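Local coordinates for gentamicin resistance protein (Enterococcus gallinarum, PDB 6CTZ) that probably confers resistance to gentamicin and related aminoglycosides by transferring a phosphate from a guanine nucleotide to the 2''-hydroxyl of the drug, at residues L237-R240 with Q241-Y245; K144-L147 with L148-V152. The protein carries 2 engineered substitutions. One frame throughout, in Å; residues are numbered along the deposited sequence.

Each contact lies within a single helix of the aminoglycoside phosphotransferase fold, contact 1 in helix 236-246 and contact 2 in helix 141-155, with centres 29 Å apart and nearest atoms about 15 Å apart. Both rest partly on helix 251-276, but on different parts of it: contact 1 meets Leu251, Leu254 and Ile255, contact 2 Phe264, Val267 and Leu271. Contact 1 is the more buried, and its side chains meet chiefly through apolar carbon atoms. Contact 2 belongs to the surface, where a serine hydroxyl turns back onto the backbone and a glutamate runs past leucines. It is also nearer the drug, with the Lys144 side chain about 6 Å from kanamycin.

Contact 1: residues L237-R240 with Q241-Y245; sequences LFTR and QVMAY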
loop_
_atom_site.group_PDB
_atom_site.type_symbol
_atom_site.label_atom_id
_atom_site.label_comp_id
_atom_site.label_asym_id
_atom_site.label_seq_id
_atom_site.Cartn_x
_atom_site.Cartn_y
_atom_site.Cartn_z
ATOM N N LEU A 237 -14.109 6.008 -11.362
ATOM C CA LEU A 237 -15.028 5.062 -11.992
ATOM C C LEU A 237 -14.700 3.629 -11.591
ATOM O O LEU A 237 -15.587 2.863 -11.191
ATOM C CB LEU A 237 -15.015 5.230 -13.512
ATOM C CG LEU A 237 -15.857 6.400 -14.020
ATOM C CD1 LEU A 237 -15.662 6.559 -15.514
ATOM C CD2 LEU A 237 -17.328 6.184 -13.705
ATOM N N PHE A 238 -13.419 3.261 -11.657
ATOM C CA PHE A 238 -13.024 1.916 -11.254
ATOM C C PHE A 238 -13.272 1.698 -9.770
ATOM O O PHE A 238 -13.756 0.633 -9.359
ATOM C CB PHE A 238 -11.552 1.678 -11.584
ATOM C CG PHE A 238 -11.073 0.320 -11.183
ATOM C CD1 PHE A 238 -11.318 -0.777 -11.996
ATOM C CD2 PHE A 238 -10.405 0.131 -9.984
ATOM C CE1 PHE A 238 -10.890 -2.033 -11.629
ATOM C CE2 PHE A 238 -9.977 -1.128 -9.616
ATOM C CZ PHE A 238 -10.226 -2.210 -10.440
ATOM N N THR A 239 -12.946 2.697 -8.947
ATOM C CA THR A 239 -13.154 2.565 -7.511
ATOM C C THR A 239 -14.622 2.318 -7.195
ATOM O O THR A 239 -14.949 1.469 -6.354
ATOM C CB THR A 239 -12.631 3.817 -6.806
ATOM O OG1 THR A 239 -11.223 3.935 -7.041
ATOM C CG2 THR A 239 -12.864 3.739 -5.321
ATOM N N ARG A 240 -15.522 3.037 -7.874
ATOM C CA ARG A 240 -16.951 2.837 -7.652
ATOM C C ARG A 240 -17.396 1.440 -8.065
ATOM O O ARG A 240 -18.321 0.887 -7.464
ATOM C CB ARG A 240 -17.746 3.907 -8.400
ATOM C CG ARG A 240 -17.732 5.257 -7.713
ATOM C CD ARG A 240 -18.398 6.328 -8.578
ATOM N NE ARG A 240 -18.565 7.595 -7.868
ATOM C CZ ARG A 240 -19.631 7.901 -7.131
ATOM N NH1 ARG A 240 -20.625 7.031 -7.002
ATOM N NH2 ARG A 240 -19.690 9.070 -6.507
ATOM N N GLN A 241 -16.754 0.854 -9.088
ATOM C CA GLN A 241 -17.054 -0.521 -9.480
ATOM C C GLN A 241 -16.669 -1.504 -8.380
ATOM O O GLN A 241 -17.419 -2.440 -8.088
ATOM C CB GLN A 241 -16.301 -0.890 -10.759
ATOM C CG GLN A 241 -16.733 -0.203 -12.038
ATOM C CD GLN A 241 -15.918 -0.692 -13.230
ATOM O OE1 GLN A 241 -14.904 -0.092 -13.595
ATOM N NE2 GLN A 241 -16.346 -1.801 -13.826
ATOM N N VAL A 242 -15.492 -1.320 -7.777
ATOM C CA VAL A 242 -15.092 -2.163 -6.649
ATOM C C VAL A 242 -16.081 -2.011 -5.500
ATOM O O VAL A 242 -16.550 -3.001 -4.922
ATOM C CB VAL A 242 -13.652 -1.841 -6.209
ATOM C CG1 VAL A 242 -13.274 -2.712 -5.016
ATOM C CG2 VAL A 242 -12.656 -2.065 -7.360
ATOM N N MET A 243 -16.436 -0.763 -5.173
ATOM C CA MET A 243 -17.379 -0.514 -4.085
ATOM C C MET A 243 -18.715 -1.194 -4.341
ATOM O O MET A 243 -19.320 -1.760 -3.423
ATOM C CB MET A 243 -17.585 0.989 -3.918
ATOM C CG MET A 243 -16.352 1.689 -3.378
ATOM S SD MET A 243 -16.558 3.472 -3.403
ATOM C CE MET A 243 -15.098 3.925 -2.451
ATOM N N ALA A 244 -19.191 -1.162 -5.587
ATOM C CA ALA A 244 -20.469 -1.793 -5.889
ATOM C C ALA A 244 -20.393 -3.299 -5.674
ATOM O O ALA A 244 -21.279 -3.894 -5.049
ATOM C CB ALA A 244 -20.896 -1.455 -7.314
ATOM N N TYR A 245 -19.332 -3.939 -6.175
ATOM C CA TYR A 245 -19.208 -5.382 -5.989
ATOM C C TYR A 245 -19.093 -5.742 -4.515
ATOM O O TYR A 245 -19.520 -6.826 -4.102
ATOM C CB TYR A 245 -18.009 -5.922 -6.768
ATOM C CG TYR A 245 -18.292 -6.254 -8.215
ATOM C CD1 TYR A 245 -19.399 -7.022 -8.559
ATOM C CD2 TYR A 245 -17.442 -5.827 -9.233
ATOM C CE1 TYR A 245 -19.657 -7.351 -9.879
ATOM C CE2 TYR A 245 -17.688 -6.152 -10.554
ATOM C CZ TYR A 245 -18.797 -6.915 -10.873
ATOM O OH TYR A 245 -19.049 -7.249 -12.189
#
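Phe238 and Val242, one turn apart on helix 236-246, form part of the packed face of an amphipathic alpha-helix in the phosphotransferase fold. The ring of Phe238 lies beside its own carbonyl carbon, with CG anti to the backbone N (chi1 179°), and Phe238 CE2 is 3.6 Å from Val242 CG2. Both side chains also press on Ala113 of helix 106-125, whose small side chain suits the close approach of a ring and a branched chain. Next to them, Thr239 and Met243 lie side by side and point the same way, Thr239 CG2 standing 3.6 Å from Met243 CE. The unbranched thioether reaches on to Leu251, Leu254 and Ile255 of helix 251-276. Threonine suits this buried spot because its methyl packs while OG1 is satisfied by the carbonyl of Gly235.

On the other side, open to solvent at Leu237 and Ala244, the two segments are loosely joined: Arg240 touches the following residues by CB and spends its guanidinium on salt bridges with Glu236 and Asp252. Gln241, partly exposed, lies at the margin of the Phe238 ring, amide and ring planes 84° apart, with Gln241 OE1 4.0 Å from Phe238 CD1. Among the helical backbone bonds, Met243 N meets Thr239 O at 2.9 Å; Met243 CG sits 3.3 Å from that same oxygen.

Contact 2: residues K144-L147 with L148-V152; sequences KILL and LSEAV
With chi1 at 73°, Ser149 places OG between its own backbone N and carbonyl carbon, and from there the hydroxyl turns back one helical turn to donate to Leu146 O at 2.7 Å. Glu150 has CG beside its backbone N and an extended chain beyond, which carries the carboxylate back across Leu146 and Leu147 at a slant. Leu146 O thus accepts two bonds, from Ser149 OG and from Glu150 N at 3.2 Å. The hydroxyl comes in at a sharper bend, its C=O...O angle being 127° against 155° for the amide. This is a serine side chain bonding back to its own helix, here midway along helix 141-155 of the phosphotransferase fold. A short polar residue fits there, since its oxygen finds a partner within the helix while the residue packs on Phe172 of helix 162-176. Ile145 and Leu148 face inward, where branched aliphatic chains suit the packing: both touch Phe172, and Leu148 also reaches Val267 and Leu271 of helix 251-276. The exposed side is more loosely joined. Glu150 OE2 lies 4.1 Å from Leu146 CG, and Glu150 OE1 is equally far from Leu147 CD2.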
loop_
_atom_site.group_PDB
_atom_site.type_symbol
_atom_site.label_atom_id
_atom_site.label_comp_id
_atom_site.label_asym_id
_atom_site.label_seq_id
_atom_site.Cartn_x
_atom_site.Cartn_y
_atom_site.Cartn_z
ATOM N N LYS A 144 -4.363 9.033 14.057
ATOM C CA LYS A 144 -3.265 9.202 13.108
ATOM C C LYS A 144 -3.433 10.485 12.299
ATOM O O LYS A 144 -2.464 11.213 12.058
ATOM C CB LYS A 144 -3.195 7.987 12.184
ATOM C CG LYS A 144 -2.040 8.003 11.191
ATOM C CD LYS A 144 -1.967 6.687 10.428
ATOM C CE LYS A 144 -0.742 6.632 9.527
ATOM N NZ LYS A 144 -0.594 5.303 8.863
ATOM N N ILE A 145 -4.665 10.781 11.879
ATOM C CA ILE A 145 -4.908 11.990 11.099
ATOM C C ILE A 145 -4.793 13.233 11.975
ATOM O O ILE A 145 -4.344 14.290 11.513
ATOM C CB ILE A 145 -6.256 11.858 10.369
ATOM C CG1 ILE A 145 -6.138 10.777 9.287
ATOM C CG2 ILE A 145 -6.714 13.206 9.788
ATOM C CD1 ILE A 145 -7.465 10.247 8.764
ATOM N N LEU A 146 -5.163 13.126 13.253
ATOM C CA LEU A 146 -4.943 14.234 14.177
ATOM C C LEU A 146 -3.458 14.570 14.281
ATOM O O LEU A 146 -3.066 15.739 14.182
ATOM C CB LEU A 146 -5.519 13.885 15.547
ATOM C CG LEU A 146 -5.299 14.915 16.653
ATOM C CD1 LEU A 146 -5.979 16.226 16.303
ATOM C CD2 LEU A 146 -5.803 14.380 17.985
ATOM N N LEU A 147 -2.616 13.550 14.472
ATOM C CA LEU A 147 -1.175 13.777 14.525
ATOM C C LEU A 147 -0.661 14.365 13.217
ATOM O O LEU A 147 0.214 15.241 13.221
ATOM C CB LEU A 147 -0.455 12.469 14.843
ATOM C CG LEU A 147 -0.725 11.898 16.234
ATOM C CD1 LEU A 147 -0.083 10.531 16.383
ATOM C CD2 LEU A 147 -0.214 12.854 17.294
ATOM N N LEU A 148 -1.194 13.893 12.088
ATOM C CA LEU A 148 -0.803 14.449 10.798
ATOM C C LEU A 148 -1.137 15.930 10.710
ATOM O O LEU A 148 -0.316 16.728 10.256
ATOM C CB LEU A 148 -1.483 13.679 9.667
ATOM C CG LEU A 148 -1.141 14.127 8.247
ATOM C CD1 LEU A 148 0.317 13.838 7.949
ATOM C CD2 LEU A 148 -2.034 13.427 7.238
ATOM N N SER A 149 -2.333 16.322 11.157
ATOM C CA SER A 149 -2.720 17.726 11.057
ATOM C C SER A 149 -1.795 18.624 11.870
ATOM O O SER A 149 -1.554 19.774 11.487
ATOM C CB SER A 149 -4.176 17.912 11.483
ATOM O OG SER A 149 -4.317 17.787 12.885
ATOM N N GLU A 150 -1.258 18.117 12.982
ATOM C CA GLU A 150 -0.291 18.896 13.749
ATOM C C GLU A 150 1.029 19.036 12.999
ATOM O O GLU A 150 1.657 20.101 13.028
ATOM C CB GLU A 150 -0.080 18.258 15.123
ATOM C CG GLU A 150 -1.354 18.146 15.946
ATOM C CD GLU A 150 -1.165 17.336 17.216
ATOM O OE1 GLU A 150 -0.026 16.896 17.479
ATOM O OE2 GLU A 150 -2.159 17.135 17.948
ATOM N N ALA A 151 1.483 17.992 12.335
ATOM C CA ALA A 151 2.701 18.050 11.590
ATOM C C ALA A 151 2.606 18.971 10.412
ATOM O O ALA A 151 3.549 19.601 10.044
ATOM C CB ALA A 151 3.113 16.663 11.141
ATOM N N VAL A 152 1.450 19.051 9.807
ATOM C CA VAL A 152 1.243 19.875 8.656
ATOM C C VAL A 152 1.316 21.350 9.052
ATOM O O VAL A 152 1.869 22.156 8.370
ATOM C CB VAL A 152 -0.067 19.466 7.944
ATOM C CG1 VAL A 152 -0.306 20.227 6.669
ATOM C CG2 VAL A 152 0.046 18.034 7.588
#